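Local coordinates for uncharacterized protein (Escherichia coli O157:H7, PDB 4ZV9) that is of unknown function but, as a member of the dienelactone hydrolase family, is probably an alpha/beta hydrolase acting on ester or lactone bonds, at residues 216-220 with 221-225; 76-79 with 80-83; 50-53 with 54-57. All blocks are in the same frame, centred on the assembly; numbering follows the deposited sequence. Where two conformers were deposited one is given.

Interaction 1: 216-220 with 221-225; sequences PRYDK and SAADL
With its CG set opposite the backbone N (chi1 -176°), Asp219 carries its carboxylate to the first turn of helix 220-237, while a bend at the last torsion of the otherwise straight Lys220 chain (chi4 -65°) brings NZ round to Asp224. Asp219 OD2 accepts from Ala222 N at 2.9 Å with an N-H...acceptor angle of 162°. Asp219 OD2 uses its anti lone pair, turned away from OD1, and also lies 3.4 Å from Ala222 CB. The carbonyl of the same residue takes the next amide, Ala223 N to Asp219 O at 2.9 Å, so one residue satisfies two N-H groups at the helix start.

One residue further on, Asp224 N donates to Lys220 O, and the two side chains repeat this i to i+4 spacing as a salt bridge, Lys220 NZ to Asp224 OD2 3.0 Å. The ammonium meets that oxygen nearly end-on to its C-O bond, and Lys220 CG passes 3.5 Å from Asp224 OD2. Asn2 ND2 is hydrogen-bonded to Asp224 OD1. On the apolar side Tyr218 CE1 rests 3.7 Å from Ala223 CB, and one ring face lies over Lys220 N, toward the rim. The Ala222 methyl touches Phe210 and Tyr203 of strand 198-203. The helix end would probably stabilise a charged Asp219. This is a classic aspartate N-cap, here opening the C-terminal helix of an alpha/beta hydrolase fold.

Interaction 2: 76-79 with 80-83; sequences DGLN and SVGG
A single carbonyl oxygen, Leu78 O, is gripped by two backbone amides that approach from opposite faces of its plane. Gly83 N donates at 2.8 Å to Leu78 O, and Val81 N donates to Leu78 O at 3.0 Å. Neither lies on a lone pair: the donors stand 51° and 53° out of the carbonyl plane. Positive phi values at Gly82 and Gly83 curl the backbone, so that the chain comes back at Gly83 to the carbonyl of Leu78, five residues earlier.

Upstream, Asp76 starts a type I beta turn ending at Asn79 and, at the same time, an Asx turn. Its CG lies anti to the backbone N (chi1 -170°), which sets Asp76 OD1 to accept from Leu78 N at 3.0 Å, from above the carboxylate plane, while Asp76 OD2 lies against Gly83 CA at 3.5 Å. These turns take the chain out of strand 71-75 of the central sheet, and Gly77 N donates to His49 NE2, in the loop that follows the neighbouring strand 42-48.

Side-chain packing is slight: Leu78 CD2 slants past Val81 CG2 at 4.1 Å, and both residues touch Leu94 of helix 88-97. Water 1 bridges the turn, donating to Gly77 O (2.5 Å) and accepting from Ser80 N (3.0 Å).

Interaction 3: 50-53 with 54-57; sequences ENRG and LNPY
Van der Waals contact across the segments comes first from Glu50 and Tyr57, whose side chains meet at about a right angle. Glu50 CG lies anti to the carbonyl carbon (chi1 -59°) and the chain runs extended from there, carrying the carboxylate to the Tyr57 ring. Glu50 OE1 is 3.9 Å from Tyr57 CE2, with carboxylate and ring planes 49° apart. Arg52 and Asn55 form a looser pair: Arg52 NE is 4.2 Å from Asn55 ND2, and the guanidinium and amide planes stand 83° apart.

Water makes the polar links between the segments. Water 2 donates to Glu50 OE2 at 2.6 Å and pairs with Tyr57 OH at 2.9 Å. Water 3 accepts from Arg52 NH2 at 3.0 Å and more weakly from Asn55 ND2.

Within its own segment the Arg52 head has one hydrogen bond and one charge contact. Arg52 NH1 donates to Asn51 OD1, in the guanidinium plane, at 3.0 Å, whereas Glu50 OE1, 3.1 Å from Arg52 NH2, sits well out of that plane and makes a salt bridge without an N-H aimed at it. The stronger partner of both Arg52 NE and Asn55 ND2 is Asp88, and Tyr57 OH is bonded to His211.

Glu50 packs on Phe129, next to the modified Cys130; the GFCYGG sequence there is consistent with a nucleophile elbow. The loop joins strand 42-48 to helix 56-67, Asn55 standing at that helix's N-cap, while helix 88-97 holds Gly53 N and Glu50 O through Gln95.

From the N terminus the contacts occur in the order interaction 3, interaction 2, interaction 1, strictly in series, with none nested or crossed. Interaction 3 closes the connection from strand 42-48 to helix 56-67, and interaction 2 turns the chain after the adjacent strand 71-75. Their centres are 11 Å apart and they touch: Leu78 CD1 reaches Gly53 CA at 3.8 Å, so the two strand-end loops pack together beside helix 88-97. Interaction 1 starts the final helix 220-237, its centre 18 Å from that of interaction 3; nearest atoms of these two are about 4 Å apart, without touching. The loop between strand 198-203 and helix 220-237, which contains residues 216-219, also reaches residues 50-57 through Asn212.

Interaction 1: 216-220 with 221-225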
loop_
_atom_site.group_PDB
_atom_site.type_symbol
_atom_site.label_atom_id
_atom_site.label_comp_id
_atom_site.label_asym_id
_atom_site.label_seq_id
_atom_site.Cartn_x
_atom_site.Cartn_y
_atom_site.Cartn_z
ATOM N N PRO A 216 3.192 19.676 0.803
ATOM C CA PRO A 216 3.324 20.515 2.001
ATOM C C PRO A 216 2.763 19.892 3.299
ATOM O O PRO A 216 3.018 20.414 4.379
ATOM C CB PRO A 216 2.541 21.792 1.640
ATOM C CG PRO A 216 2.372 21.768 0.165
ATOM C CD PRO A 216 2.380 20.323 -0.245
ATOM N N ARG A 217 1.973 18.826 3.181
ATOM C CA ARG A 217 1.416 18.144 4.348
ATOM C C ARG A 217 2.447 17.200 4.993
ATOM O O ARG A 217 2.201 16.620 6.053
ATOM C CB ARG A 217 0.127 17.390 3.954
ATOM C CG ARG A 217 -0.969 18.283 3.340
ATOM C CD ARG A 217 -2.006 17.610 2.446
ATOM N NE ARG A 217 -1.481 17.111 1.174
ATOM C CZ ARG A 217 -1.226 17.866 0.109
ATOM N NH1 ARG A 217 -0.777 17.309 -0.997
ATOM N NH2 ARG A 217 -1.401 19.178 0.152
ATOM N N TYR A 218 3.606 17.048 4.357
ATOM C CA TYR A 218 4.659 16.196 4.878
ATOM C C TYR A 218 5.060 16.603 6.293
ATOM O O TYR A 218 5.214 17.784 6.575
ATOM C CB TYR A 218 5.888 16.314 3.991
ATOM C CG TYR A 218 7.086 15.543 4.489
ATOM C CD1 TYR A 218 7.016 14.165 4.699
ATOM C CD2 TYR A 218 8.311 16.189 4.714
ATOM C CE1 TYR A 218 8.123 13.451 5.133
ATOM C CE2 TYR A 218 9.420 15.484 5.147
ATOM C CZ TYR A 218 9.318 14.124 5.366
ATOM O OH TYR A 218 10.425 13.431 5.782
ATOM N N ASP A 219 5.191 15.619 7.175
ATOM C CA ASP A 219 5.733 15.849 8.517
ATOM C C ASP A 219 6.767 14.762 8.774
ATOM O O ASP A 219 6.411 13.595 8.961
ATOM C CB ASP A 219 4.662 15.805 9.594
ATOM C CG ASP A 219 5.224 16.133 10.960
ATOM O OD1 ASP A 219 5.325 17.332 11.271
ATOM O OD2 ASP A 219 5.567 15.209 11.725
ATOM N N LYS A 220 8.039 15.145 8.798
ATOM C CA LYS A 220 9.119 14.177 8.940
ATOM C C LYS A 220 9.009 13.293 10.177
ATOM O O LYS A 220 9.164 12.081 10.087
ATOM C CB LYS A 220 10.464 14.886 8.937
ATOM C CG LYS A 220 11.638 13.938 9.041
ATOM C CD LYS A 220 12.924 14.683 8.817
ATOM C CE LYS A 220 14.040 13.709 8.837
ATOM N NZ LYS A 220 14.115 13.134 10.175
ATOM N N SER A 221 8.737 13.897 11.324
ATOM C CA SER A 221 8.659 13.154 12.575
ATOM C C SER A 221 7.570 12.066 12.542
ATOM O O SER A 221 7.820 10.914 12.908
ATOM C CB SER A 221 8.423 14.130 13.729
ATOM O OG SER A 221 8.540 13.450 14.957
ATOM N N ALA A 222 6.374 12.426 12.088
ATOM C CA ALA A 222 5.281 11.467 12.006
ATOM C C ALA A 222 5.564 10.427 10.919
ATOM O O ALA A 222 5.317 9.240 11.110
ATOM C CB ALA A 222 3.968 12.182 11.736
ATOM N N ALA A 223 6.086 10.879 9.783
ATOM C CA ALA A 223 6.388 9.988 8.653
ATOM C C ALA A 223 7.374 8.909 9.063
ATOM O O ALA A 223 7.141 7.723 8.827
ATOM C CB ALA A 223 6.960 10.789 7.487
ATOM N N ASP A 224 8.475 9.330 9.683
ATOM C CA ASP A 224 9.530 8.409 10.113
ATOM C C ASP A 224 9.032 7.430 11.160
ATOM O O ASP A 224 9.347 6.245 11.085
ATOM C CB ASP A 224 10.755 9.168 10.642
ATOM C CG ASP A 224 11.521 9.892 9.543
ATOM O OD1 ASP A 224 11.238 9.675 8.354
ATOM O OD2 ASP A 224 12.428 10.674 9.870
ATOM N N LEU A 225 8.266 7.921 12.132
ATOM C CA LEU A 225 7.724 7.059 13.187
ATOM C C LEU A 225 6.756 6.033 12.614
ATOM O O LEU A 225 6.844 4.840 12.911
ATOM C CB LEU A 225 7.027 7.899 14.255
ATOM C CG LEU A 225 6.415 7.147 15.443
ATOM C CD1 LEU A 225 7.445 6.317 16.198
ATOM C CD2 LEU A 225 5.769 8.161 16.386
#

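Interaction 2: 76-79 with 80-83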
loop_
_atom_site.group_PDB
_atom_site.type_symbol
_atom_site.label_atom_id
_atom_site.label_comp_id
_atom_site.label_asym_id
_atom_site.label_seq_id
_atom_site.Cartn_x
_atom_site.Cartn_y
_atom_site.Cartn_z
ATOM N N ASP A 76 0.405 0.342 -11.548
ATOM C CA ASP A 76 -0.013 1.620 -12.099
ATOM C C ASP A 76 -1.512 1.614 -12.429
ATOM O O ASP A 76 -1.963 1.048 -13.445
ATOM C CB ASP A 76 0.781 1.966 -13.357
ATOM C CG ASP A 76 0.540 3.394 -13.822
ATOM O OD1 ASP A 76 -0.264 4.130 -13.196
ATOM O OD2 ASP A 76 1.163 3.761 -14.827
ATOM N N GLY A 77 -2.275 2.286 -11.586
ATOM C CA GLY A 77 -3.727 2.356 -11.741
ATOM C C GLY A 77 -4.189 3.196 -12.914
ATOM O O GLY A 77 -5.372 3.184 -13.265
ATOM N N LEU A 78 -3.265 3.953 -13.506
ATOM C CA LEU A 78 -3.583 4.741 -14.691
ATOM C C LEU A 78 -3.129 4.070 -15.971
ATOM O O LEU A 78 -3.145 4.693 -17.032
ATOM C CB LEU A 78 -2.951 6.126 -14.584
ATOM C CG LEU A 78 -3.454 6.978 -13.417
ATOM C CD1 LEU A 78 -2.821 8.364 -13.468
ATOM C CD2 LEU A 78 -4.982 7.094 -13.437
ATOM N N ASN A 79 -2.762 2.792 -15.900
ATOM C CA ASN A 79 -2.226 2.121 -17.081
ATOM C C ASN A 79 -3.198 2.063 -18.248
ATOM O O ASN A 79 -2.776 2.063 -19.402
ATOM C CB ASN A 79 -1.726 0.728 -16.742
ATOM C CG ASN A 79 -0.873 0.134 -17.855
ATOM O OD1 ASN A 79 0.024 0.794 -18.402
ATOM N ND2 ASN A 79 -1.121 -1.111 -18.171
ATOM N N SER A 80 -4.498 2.043 -17.961
ATOM C CA SER A 80 -5.503 1.976 -19.019
ATOM C C SER A 80 -5.738 3.320 -19.724
ATOM O O SER A 80 -6.420 3.362 -20.739
ATOM C CB SER A 80 -6.843 1.476 -18.457
ATOM O OG SER A 80 -7.384 2.365 -17.490
ATOM N N VAL A 81 -5.233 4.414 -19.152
ATOM C CA VAL A 81 -5.439 5.747 -19.716
ATOM C C VAL A 81 -4.105 6.470 -19.948
ATOM O O VAL A 81 -4.019 7.689 -19.784
ATOM C CB VAL A 81 -6.415 6.595 -18.847
ATOM C CG1 VAL A 81 -7.845 6.055 -18.940
ATOM C CG2 VAL A 81 -5.980 6.648 -17.384
ATOM N N GLY A 82 -3.065 5.698 -20.281
ATOM C CA GLY A 82 -1.746 6.233 -20.618
ATOM C C GLY A 82 -0.674 6.310 -19.540
ATOM O O GLY A 82 0.433 6.782 -19.810
ATOM N N GLY A 83 -0.999 5.932 -18.312
ATOM C CA GLY A 83 -0.033 5.993 -17.213
ATOM C C GLY A 83 0.016 7.332 -16.513
ATOM O O GLY A 83 -0.615 8.297 -16.964
HETATM O O HOH W 1 -5.853 1.814 -15.322
#

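Interaction 3: 50-53 with 54-57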
loop_
_atom_site.group_PDB
_atom_site.type_symbol
_atom_site.label_atom_id
_atom_site.label_comp_id
_atom_site.label_asym_id
_atom_site.label_seq_id
_atom_site.Cartn_x
_atom_site.Cartn_y
_atom_site.Cartn_z
ATOM N N GLU A 50 -1.829 6.643 -4.188
ATOM C CA GLU A 50 -2.889 7.527 -3.729
ATOM C C GLU A 50 -3.938 7.722 -4.847
ATOM O O GLU A 50 -4.156 6.816 -5.674
ATOM C CB GLU A 50 -2.249 8.849 -3.222
ATOM C CG GLU A 50 -1.244 8.648 -2.081
ATOM C CD GLU A 50 -0.484 9.918 -1.675
ATOM O OE1 GLU A 50 0.079 10.577 -2.558
ATOM O OE2 GLU A 50 -0.388 10.229 -0.468
ATOM N N ASN A 51 -4.555 8.896 -4.916
ATOM C CA ASN A 51 -5.587 9.171 -5.919
ATOM C C ASN A 51 -5.089 9.793 -7.222
ATOM O O ASN A 51 -5.871 10.407 -7.963
ATOM C CB ASN A 51 -6.666 10.080 -5.322
ATOM C CG ASN A 51 -6.132 11.431 -4.878
ATOM O OD1 ASN A 51 -4.935 11.643 -4.778
ATOM N ND2 ASN A 51 -7.039 12.343 -4.568
ATOM N N ARG A 52 -3.809 9.639 -7.527
ATOM C CA ARG A 52 -3.256 10.240 -8.727
ATOM C C ARG A 52 -2.231 9.370 -9.453
ATOM O O ARG A 52 -1.317 9.889 -10.088
ATOM C CB ARG A 52 -2.677 11.609 -8.380
ATOM C CG ARG A 52 -1.744 11.628 -7.176
ATOM C CD ARG A 52 -2.041 12.864 -6.388
ATOM N NE ARG A 52 -1.046 13.223 -5.378
ATOM C CZ ARG A 52 -1.211 13.132 -4.069
ATOM N NH1 ARG A 52 -2.339 12.627 -3.568
ATOM N NH2 ARG A 52 -0.236 13.540 -3.259
ATOM N N GLY A 53 -2.403 8.053 -9.360
ATOM C CA GLY A 53 -1.558 7.099 -10.067
ATOM C C GLY A 53 -0.173 6.879 -9.475
ATOM O O GLY A 53 0.139 7.332 -8.370
ATOM N N LEU A 54 0.661 6.199 -10.250
ATOM C CA LEU A 54 1.971 5.784 -9.823
ATOM C C LEU A 54 2.981 6.893 -10.057
ATOM O O LEU A 54 3.593 6.955 -11.122
ATOM C CB LEU A 54 2.365 4.518 -10.588
ATOM C CG LEU A 54 3.713 3.895 -10.192
ATOM C CD1 LEU A 54 3.742 3.533 -8.725
ATOM C CD2 LEU A 54 3.983 2.669 -11.050
ATOM N N ASN A 55 3.110 7.787 -9.084
ATOM C CA ASN A 55 3.975 8.947 -9.219
ATOM C C ASN A 55 5.342 8.676 -8.571
ATOM O O ASN A 55 5.533 7.624 -7.970
ATOM C CB ASN A 55 3.265 10.228 -8.708
ATOM C CG ASN A 55 3.055 10.261 -7.195
ATOM O OD1 ASN A 55 3.469 9.381 -6.455
ATOM N ND2 ASN A 55 2.378 11.311 -6.740
ATOM N N PRO A 56 6.299 9.598 -8.709
ATOM C CA PRO A 56 7.627 9.302 -8.153
ATOM C C PRO A 56 7.701 9.013 -6.642
ATOM O O PRO A 56 8.602 8.287 -6.213
ATOM C CB PRO A 56 8.444 10.531 -8.533
ATOM C CG PRO A 56 7.804 11.001 -9.807
ATOM C CD PRO A 56 6.322 10.789 -9.574
ATOM N N TYR A 57 6.806 9.598 -5.852
ATOM C CA TYR A 57 6.773 9.337 -4.410
ATOM C C TYR A 57 6.485 7.882 -4.124
ATOM O O TYR A 57 7.214 7.240 -3.374
ATOM C CB TYR A 57 5.731 10.226 -3.728
ATOM C CG TYR A 57 5.199 9.710 -2.398
ATOM C CD1 TYR A 57 6.027 9.594 -1.279
ATOM C CD2 TYR A 57 3.850 9.393 -2.253
ATOM C CE1 TYR A 57 5.523 9.161 -0.051
ATOM C CE2 TYR A 57 3.341 8.961 -1.049
ATOM C CZ TYR A 57 4.173 8.846 0.057
ATOM O OH TYR A 57 3.639 8.404 1.264
HETATM O O HOH W 2 1.008 9.578 1.658
HETATM O O HOH W 3 2.500 13.577 -4.515
#